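Long-range contacts in devB protein (Vibrio cholerae O1 biovar eltor str. N16961, PDB 1Y89), which probably hydrolyses 6-phosphogluconolactone to 6-phosphogluconate in the pentose phosphate pathway: residues 129-135 / 176-181; 148-152 / 164-168. All blocks are in the same frame, centred on the assembly; numbering follows the deposited sequence.

Interaction 1: residues 129-135 / 176-181; sequences TPVFDWI and KTAKVL
Thr129 and Ile135, the two ends of one segment, come closest to Val180 and Leu181 of the other, with CA-CA distances of 6.6 Å for Thr129-Val180 and 7.2 Å for Ile135-Leu181, and no direct hydrogen bond spans the gap. Phe132 and Lys176 fill its middle from opposite directions. CE of Lys176 lies over one face of the Phe132 ring, displaced toward the rim, 3.4 Å from CE1 of Phe132. A bend at the last torsion of Lys176 (chi4 56°) leaves NZ above but past the rim, in an off-centre cation-pi contact 4.2 Å from the Phe132 centroid. The ammonium group is buried, but its hydrogen bond to Ser34 OG gives it a polar partner, so lysine can serve here with both its greasy stem and its charge. These segments belong to the Rossmann-like alpha/beta core: 129-135 runs into the inner strand 134-137, while 176-181 leaves strand 172-176 and, after Thr177 at the N-cap position, starts helix 178-183. Val180 is suitably short, Ile135 suitably long: CG1 of Val180 meets the Phe132 ring obliquely, and CD1 of Ile135 rests 3.9 Å from CA of Leu181, close also to the Leu181 methyl CD1. Where backbone polar groups are buried, a water takes over: it donates to Pro130 O and to Val180 O (2.8 Å from the water oxygen) and accepts from Phe132 N, three bonds that fix it in the ring plane at the Phe132 edge. At the outer end, the extended chain of Lys179 brings its CE to 3.2 Å from Thr129 OG1. A second water links that hydroxyl to Lys179 NZ, the lysine giving the proton, and the same NZ bonds Ala158 O.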
ATOM      1  N   THR A 129      -0.478 -18.618  19.438  1.00 24.95           N
ATOM      2  CA  THR A 129      -1.457 -18.358  18.398  1.00 23.79           C
ATOM      3  C   THR A 129      -0.785 -18.546  17.037  1.00 23.24           C
ATOM      4  O   THR A 129       0.300 -17.988  16.802  1.00 22.64           O
ATOM      5  CB  THR A 129      -2.025 -16.931  18.527  1.00 24.50           C
ATOM      6  OG1 THR A 129      -2.476 -16.720  19.885  1.00 23.60           O
ATOM      7  CG2 THR A 129      -3.173 -16.668  17.525  1.00 22.48           C
ATOM      8  N   PRO A 130      -1.416 -19.340  16.140  1.00 22.95           N
ATOM      9  CA  PRO A 130      -0.888 -19.455  14.767  1.00 21.95           C
ATOM     10  C   PRO A 130      -0.842 -18.087  14.110  1.00 21.98           C
ATOM     11  O   PRO A 130      -1.827 -17.304  14.184  1.00 20.82           O
ATOM     12  CB  PRO A 130      -1.931 -20.332  14.057  1.00 21.87           C
ATOM     13  CG  PRO A 130      -3.126 -20.352  14.951  1.00 23.82           C
ATOM     14  CD  PRO A 130      -2.613 -20.180  16.335  1.00 22.07           C
ATOM     15  N   VAL A 131       0.282 -17.813  13.456  1.00 21.16           N
ATOM     16  CA  VAL A 131       0.489 -16.528  12.807  1.00 20.74           C
ATOM     17  C   VAL A 131       0.291 -16.702  11.276  1.00 20.72           C
ATOM     18  O   VAL A 131       1.130 -17.260  10.577  1.00 20.14           O
ATOM     19  CB  VAL A 131       1.873 -15.962  13.159  1.00 21.80           C
ATOM     20  CG1 VAL A 131       2.169 -14.657  12.328  1.00 22.39           C
ATOM     21  CG2 VAL A 131       1.979 -15.720  14.700  1.00 20.71           C
ATOM     22  N   PHE A 132      -0.861 -16.270  10.773  1.00 19.98           N
ATOM     23  CA  PHE A 132      -1.094 -16.327   9.338  1.00 20.54           C
ATOM     24  C   PHE A 132      -0.218 -15.324   8.623  1.00 20.45           C
ATOM     25  O   PHE A 132       0.026 -14.207   9.119  1.00 19.87           O
ATOM     26  CB  PHE A 132      -2.581 -16.107   9.002  1.00 19.65           C
ATOM     27  CG  PHE A 132      -3.390 -17.387   9.104  1.00 19.37           C
ATOM     28  CD1 PHE A 132      -3.791 -17.878  10.349  1.00 21.45           C
ATOM     29  CD2 PHE A 132      -3.669 -18.129   7.958  1.00 21.40           C
ATOM     30  CE1 PHE A 132      -4.479 -19.087  10.463  1.00 22.00           C
ATOM     31  CE2 PHE A 132      -4.364 -19.349   8.029  1.00 21.21           C
ATOM     32  CZ  PHE A 132      -4.783 -19.829   9.256  1.00 20.68           C
ATOM     33  N   ASP A 133       0.257 -15.734   7.461  1.00 20.33           N
ATOM     34  CA  ASP A 133       0.974 -14.804   6.580  1.00 20.53           C
ATOM     35  C   ASP A 133       0.013 -13.789   5.990  1.00 20.02           C
ATOM     36  O   ASP A 133       0.383 -12.619   5.812  1.00 19.55           O
ATOM     37  CB  ASP A 133       1.703 -15.560   5.465  1.00 20.35           C
ATOM     38  CG  ASP A 133       2.815 -16.426   6.001  1.00 22.56           C
ATOM     39  OD1 ASP A 133       3.908 -15.886   6.287  1.00 24.60           O
ATOM     40  OD2 ASP A 133       2.588 -17.640   6.169  1.00 20.18           O
ATOM     41  N   TRP A 134      -1.221 -14.215   5.729  1.00 18.78           N
ATOM     42  CA  TRP A 134      -2.174 -13.354   5.030  1.00 19.73           C
ATOM     43  C   TRP A 134      -3.581 -13.853   5.253  1.00 20.70           C
ATOM     44  O   TRP A 134      -3.883 -15.052   5.037  1.00 22.48           O
ATOM     45  CB  TRP A 134      -1.885 -13.379   3.526  1.00 19.13           C
ATOM     46  CG  TRP A 134      -2.542 -12.238   2.736  1.00 20.51           C
ATOM     47  CD1 TRP A 134      -3.130 -11.096   3.240  1.00 20.37           C
ATOM     48  CD2 TRP A 134      -2.597 -12.130   1.310  1.00 21.50           C
ATOM     49  NE1 TRP A 134      -3.558 -10.289   2.199  1.00 21.97           N
ATOM     50  CE2 TRP A 134      -3.231 -10.899   1.005  1.00 22.83           C
ATOM     51  CE3 TRP A 134      -2.182 -12.971   0.253  1.00 21.29           C
ATOM     52  CZ2 TRP A 134      -3.442 -10.464  -0.334  1.00 22.44           C
ATOM     53  CZ3 TRP A 134      -2.389 -12.541  -1.072  1.00 21.28           C
ATOM     54  CH2 TRP A 134      -3.014 -11.296  -1.348  1.00 22.57           C
ATOM     55  N   ILE A 135      -4.461 -12.957   5.680  1.00 20.07           N
ATOM     56  CA  ILE A 135      -5.866 -13.307   5.835  1.00 19.41           C
ATOM     57  C   ILE A 135      -6.645 -12.340   4.960  1.00 20.10           C
ATOM     58  O   ILE A 135      -6.551 -11.101   5.143  1.00 20.05           O
ATOM     59  CB  ILE A 135      -6.326 -13.219   7.328  1.00 19.44           C
ATOM     60  CG1 ILE A 135      -5.448 -14.143   8.223  1.00 18.36           C
ATOM     61  CG2 ILE A 135      -7.826 -13.558   7.473  1.00 18.51           C
ATOM     62  CD1 ILE A 135      -5.870 -14.145   9.724  1.00 19.29           C
ATOM     63  N   LYS A 176     -12.778 -18.472  12.470  1.00 20.01           N
ATOM     64  CA  LYS A 176     -11.647 -17.967  13.254  1.00 20.90           C
ATOM     65  C   LYS A 176     -12.178 -16.997  14.299  1.00 21.07           C
ATOM     66  O   LYS A 176     -13.195 -16.324  14.052  1.00 21.27           O
ATOM     67  CB  LYS A 176     -10.676 -17.188  12.361  1.00 20.50           C
ATOM     68  CG  LYS A 176      -9.798 -18.084  11.485  1.00 20.14           C
ATOM     69  CD  LYS A 176      -8.698 -17.210  10.795  1.00 21.03           C
ATOM     70  CE  LYS A 176      -7.666 -18.032   9.987  1.00 22.78           C
ATOM     71  NZ  LYS A 176      -8.204 -18.932   8.921  1.00 20.71           N
ATOM     72  N   THR A 177     -11.506 -16.911  15.456  1.00 20.66           N
ATOM     73  CA  THR A 177     -11.834 -15.872  16.422  1.00 20.70           C
ATOM     74  C   THR A 177     -11.065 -14.590  16.097  1.00 20.86           C
ATOM     75  O   THR A 177     -10.109 -14.617  15.295  1.00 20.28           O
ATOM     76  CB  THR A 177     -11.447 -16.290  17.844  1.00 21.07           C
ATOM     77  OG1 THR A 177     -10.050 -16.631  17.860  1.00 20.38           O
ATOM     78  CG2 THR A 177     -12.312 -17.472  18.291  1.00 18.75           C
ATOM     79  N   ALA A 178     -11.453 -13.481  16.736  1.00 20.69           N
ATOM     80  CA  ALA A 178     -10.748 -12.191  16.530  1.00 21.67           C
ATOM     81  C   ALA A 178      -9.234 -12.320  16.812  1.00 22.13           C
ATOM     82  O   ALA A 178      -8.392 -11.729  16.125  1.00 21.95           O
ATOM     83  CB  ALA A 178     -11.356 -11.106  17.415  1.00 20.47           C
ATOM     84  N   LYS A 179      -8.908 -13.111  17.832  1.00 21.35           N
ATOM     85  CA  LYS A 179      -7.530 -13.325  18.245  1.00 21.55           C
ATOM     86  C   LYS A 179      -6.637 -13.812  17.112  1.00 21.31           C
ATOM     87  O   LYS A 179      -5.481 -13.364  16.978  1.00 21.72           O
ATOM     88  CB  LYS A 179      -7.537 -14.363  19.373  1.00 21.97           C
ATOM     89  CG  LYS A 179      -6.203 -14.838  19.802  1.00 23.35           C
ATOM     90  CD  LYS A 179      -6.451 -15.824  20.984  1.00 22.86           C
ATOM     91  CE  LYS A 179      -5.171 -16.286  21.563  1.00 22.03           C
ATOM     92  NZ  LYS A 179      -5.365 -17.098  22.841  1.00 20.60           N
ATOM     93  N   VAL A 180      -7.144 -14.748  16.308  1.00 19.84           N
ATOM     94  CA  VAL A 180      -6.330 -15.229  15.181  1.00 20.50           C
ATOM     95  C   VAL A 180      -6.133 -14.114  14.125  1.00 20.70           C
ATOM     96  O   VAL A 180      -5.026 -13.920  13.574  1.00 20.56           O
ATOM     97  CB  VAL A 180      -6.970 -16.486  14.543  1.00 20.92           C
ATOM     98  CG1 VAL A 180      -6.175 -16.943  13.317  1.00 20.24           C
ATOM     99  CG2 VAL A 180      -7.073 -17.623  15.636  1.00 19.67           C
ATOM    100  N   LEU A 181      -7.202 -13.384  13.807  1.00 20.68           N
ATOM    101  CA  LEU A 181      -7.029 -12.238  12.892  1.00 21.36           C
ATOM    102  C   LEU A 181      -6.024 -11.201  13.378  1.00 20.78           C
ATOM    103  O   LEU A 181      -5.191 -10.715  12.606  1.00 20.46           O
ATOM    104  CB  LEU A 181      -8.374 -11.547  12.603  1.00 22.38           C
ATOM    105  CG  LEU A 181      -9.307 -12.147  11.567  1.00 24.65           C
ATOM    106  CD1 LEU A 181      -9.485 -13.673  11.694  1.00 23.40           C
ATOM    107  CD2 LEU A 181     -10.724 -11.409  11.633  1.00 23.86           C
TER
HETATM  108  O   HOH W   1      -2.839 -18.486  21.883  1.00 29.71           O
HETATM  109  O   HOH W   2      -2.861 -15.384  12.639  1.00 19.02           O

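Interaction 2: residues 148-152 / 164-168; sequences LFPGQ and ASHPE
Phe149 lies under Pro167, where the loop after strand 134-137 of the alpha/beta fold meets the end of the edge strand 161-165. Residues 149-152 form a type II beta turn, closed by Gln152 N to Phe149 O at 3.1 Å; Pro150 suits its second position, and Gly151 readily adopts the positive phi (78°) of the third. The tight part gathers round the Phe149 ring. CD of Pro167 sits almost exactly over the centre of the Phe149 ring, 3.4 Å from the centroid, in a CH-pi contact for which the CD hydrogens of proline, polarised by the neighbouring ring nitrogen, are well suited. His166 meets the same phenyl in a T-shaped pair: the Phe149 edge points at the imidazole face, the planes are 66° apart, and CZ of Phe149 comes within 3.7 Å of His166 CD2. His144 also stacks on Phe149. Looser and solvent-exposed is the Gln152 side, whose extended chain reaches across to Ser165 and the Pro167 ring. The imidazole is steadied from its own segment, as Glu168 N donates to His166 ND1 over 3.0 Å, approaching 21° out of the ring plane.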
ATOM      1  N   LEU A 148     -17.880 -13.465  12.559  1.00 20.50           N
ATOM      2  CA  LEU A 148     -17.890 -12.686  13.773  1.00 20.82           C
ATOM      3  C   LEU A 148     -18.865 -11.545  13.534  1.00 20.71           C
ATOM      4  O   LEU A 148     -18.555 -10.608  12.790  1.00 21.30           O
ATOM      5  CB  LEU A 148     -16.480 -12.123  14.031  1.00 20.22           C
ATOM      6  CG  LEU A 148     -15.404 -13.210  14.191  1.00 21.24           C
ATOM      7  CD1 LEU A 148     -13.997 -12.564  14.313  1.00 22.33           C
ATOM      8  CD2 LEU A 148     -15.742 -14.162  15.369  1.00 21.80           C
ATOM      9  N   PHE A 149     -20.043 -11.646  14.148  1.00 20.31           N
ATOM     10  CA  PHE A 149     -21.147 -10.726  13.882  1.00 20.75           C
ATOM     11  C   PHE A 149     -21.285  -9.698  14.999  1.00 21.89           C
ATOM     12  O   PHE A 149     -20.982 -10.010  16.160  1.00 21.92           O
ATOM     13  CB  PHE A 149     -22.448 -11.520  13.717  1.00 20.74           C
ATOM     14  CG  PHE A 149     -22.497 -12.310  12.421  1.00 22.32           C
ATOM     15  CD1 PHE A 149     -22.911 -11.704  11.238  1.00 21.95           C
ATOM     16  CD2 PHE A 149     -22.137 -13.658  12.402  1.00 22.15           C
ATOM     17  CE1 PHE A 149     -22.960 -12.442  10.043  1.00 23.74           C
ATOM     18  CE2 PHE A 149     -22.169 -14.405  11.211  1.00 22.30           C
ATOM     19  CZ  PHE A 149     -22.554 -13.794  10.032  1.00 21.63           C
ATOM     20  N   PRO A 150     -21.775  -8.490  14.662  1.00 23.05           N
ATOM     21  CA  PRO A 150     -21.931  -7.420  15.662  1.00 24.88           C
ATOM     22  C   PRO A 150     -22.831  -7.868  16.813  1.00 25.95           C
ATOM     23  O   PRO A 150     -23.824  -8.548  16.590  1.00 26.13           O
ATOM     24  CB  PRO A 150     -22.583  -6.259  14.879  1.00 25.05           C
ATOM     25  CG  PRO A 150     -22.967  -6.820  13.519  1.00 23.97           C
ATOM     26  CD  PRO A 150     -22.186  -8.079  13.299  1.00 23.64           C
ATOM     27  N   GLY A 151     -22.450  -7.520  18.036  1.00 27.42           N
ATOM     28  CA  GLY A 151     -23.216  -7.912  19.220  1.00 28.62           C
ATOM     29  C   GLY A 151     -23.028  -9.357  19.673  1.00 29.73           C
ATOM     30  O   GLY A 151     -23.415  -9.703  20.797  1.00 29.50           O
ATOM     31  N   GLN A 152     -22.462 -10.212  18.822  1.00 29.06           N
ATOM     32  CA  GLN A 152     -22.281 -11.615  19.196  1.00 29.28           C
ATOM     33  C   GLN A 152     -20.833 -12.074  19.182  1.00 27.83           C
ATOM     34  O   GLN A 152     -20.552 -13.250  19.398  1.00 27.85           O
ATOM     35  CB  GLN A 152     -23.229 -12.555  18.411  1.00 30.33           C
ATOM     36  CG  GLN A 152     -23.200 -12.503  16.901  1.00 31.89           C
ATOM     37  CD  GLN A 152     -24.143 -13.558  16.220  1.00 31.99           C
ATOM     38  OE1 GLN A 152     -23.678 -14.532  15.603  1.00 33.83           O
ATOM     39  NE2 GLN A 152     -25.451 -13.362  16.359  1.00 35.17           N
ATOM     40  N   ALA A 164     -20.489 -20.050  15.321  1.00 20.96           N
ATOM     41  CA  ALA A 164     -21.304 -18.844  15.270  1.00 22.21           C
ATOM     42  C   ALA A 164     -22.610 -19.137  14.527  1.00 22.89           C
ATOM     43  O   ALA A 164     -22.651 -20.016  13.683  1.00 23.02           O
ATOM     44  CB  ALA A 164     -20.535 -17.720  14.549  1.00 20.71           C
ATOM     45  N   SER A 165     -23.691 -18.433  14.850  1.00 23.12           N
ATOM     46  CA  SER A 165     -24.900 -18.616  14.031  1.00 24.30           C
ATOM     47  C   SER A 165     -25.225 -17.318  13.340  1.00 24.23           C
ATOM     48  O   SER A 165     -25.101 -16.233  13.933  1.00 24.18           O
ATOM     49  CB  SER A 165     -26.072 -19.153  14.843  1.00 24.61           C
ATOM     50  OG  SER A 165     -26.566 -18.146  15.666  1.00 30.83           O
ATOM     51  N   HIS A 166     -25.555 -17.416  12.058  1.00 23.57           N
ATOM     52  CA  HIS A 166     -25.909 -16.236  11.306  1.00 22.50           C
ATOM     53  C   HIS A 166     -27.099 -15.552  12.023  1.00 22.07           C
ATOM     54  O   HIS A 166     -28.093 -16.211  12.355  1.00 22.18           O
ATOM     55  CB  HIS A 166     -26.280 -16.600   9.876  1.00 22.31           C
ATOM     56  CG  HIS A 166     -26.333 -15.414   8.971  1.00 22.38           C
ATOM     57  ND1 HIS A 166     -27.400 -14.541   8.960  1.00 24.12           N
ATOM     58  CD2 HIS A 166     -25.434 -14.926   8.078  1.00 22.26           C
ATOM     59  CE1 HIS A 166     -27.158 -13.565   8.101  1.00 25.78           C
ATOM     60  NE2 HIS A 166     -25.975 -13.780   7.542  1.00 24.06           N
ATOM     61  N   PRO A 167     -27.003 -14.236  12.264  1.00 21.73           N
ATOM     62  CA  PRO A 167     -28.046 -13.565  13.029  1.00 22.03           C
ATOM     63  C   PRO A 167     -29.405 -13.521  12.324  1.00 22.14           C
ATOM     64  O   PRO A 167     -30.433 -13.371  12.993  1.00 22.33           O
ATOM     65  CB  PRO A 167     -27.514 -12.143  13.225  1.00 22.47           C
ATOM     66  CG  PRO A 167     -26.148 -12.129  12.635  1.00 24.18           C
ATOM     67  CD  PRO A 167     -25.902 -13.341  11.865  1.00 21.84           C
ATOM     68  N   GLU A 168     -29.412 -13.654  11.000  1.00 20.20           N
ATOM     69  CA  GLU A 168     -30.676 -13.626  10.262  1.00 20.80           C
ATOM     70  C   GLU A 168     -31.323 -15.007  10.095  1.00 20.66           C
ATOM     71  O   GLU A 168     -32.533 -15.174  10.322  1.00 20.32           O
ATOM     72  CB  GLU A 168     -30.483 -12.953   8.898  1.00 20.29           C
ATOM     73  CG  GLU A 168     -31.838 -12.639   8.150  1.00 21.16           C
ATOM     74  CD  GLU A 168     -32.574 -11.397   8.706  1.00 22.85           C
ATOM     75  OE1 GLU A 168     -32.022 -10.729   9.601  1.00 23.06           O
ATOM     76  OE2 GLU A 168     -33.690 -11.072   8.222  1.00 21.44           O
TER

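Overall arrangement
Along the chain the order is 129-135, 148-152, 164-168, 176-181, so interaction 2 falls entirely between the two halves of interaction 1. Their centres are about 19 Å apart, yet they touch: Leu148 CD1 packs 3.6 Å from Ala178 N, and its CD2 lies against Lys176 O, at the start of helix 178-183. Both reach the same eight-stranded mixed sheet. Interaction 1 is buried, joining the approach to central strand 134-137 with that helix, whereas interaction 2 lies at the surface beside edge strand 161-165. The excursion between strands 134-137 and 186-191, which are neighbours in the sheet, is thus crossed by one contact in the core and by another at the surface.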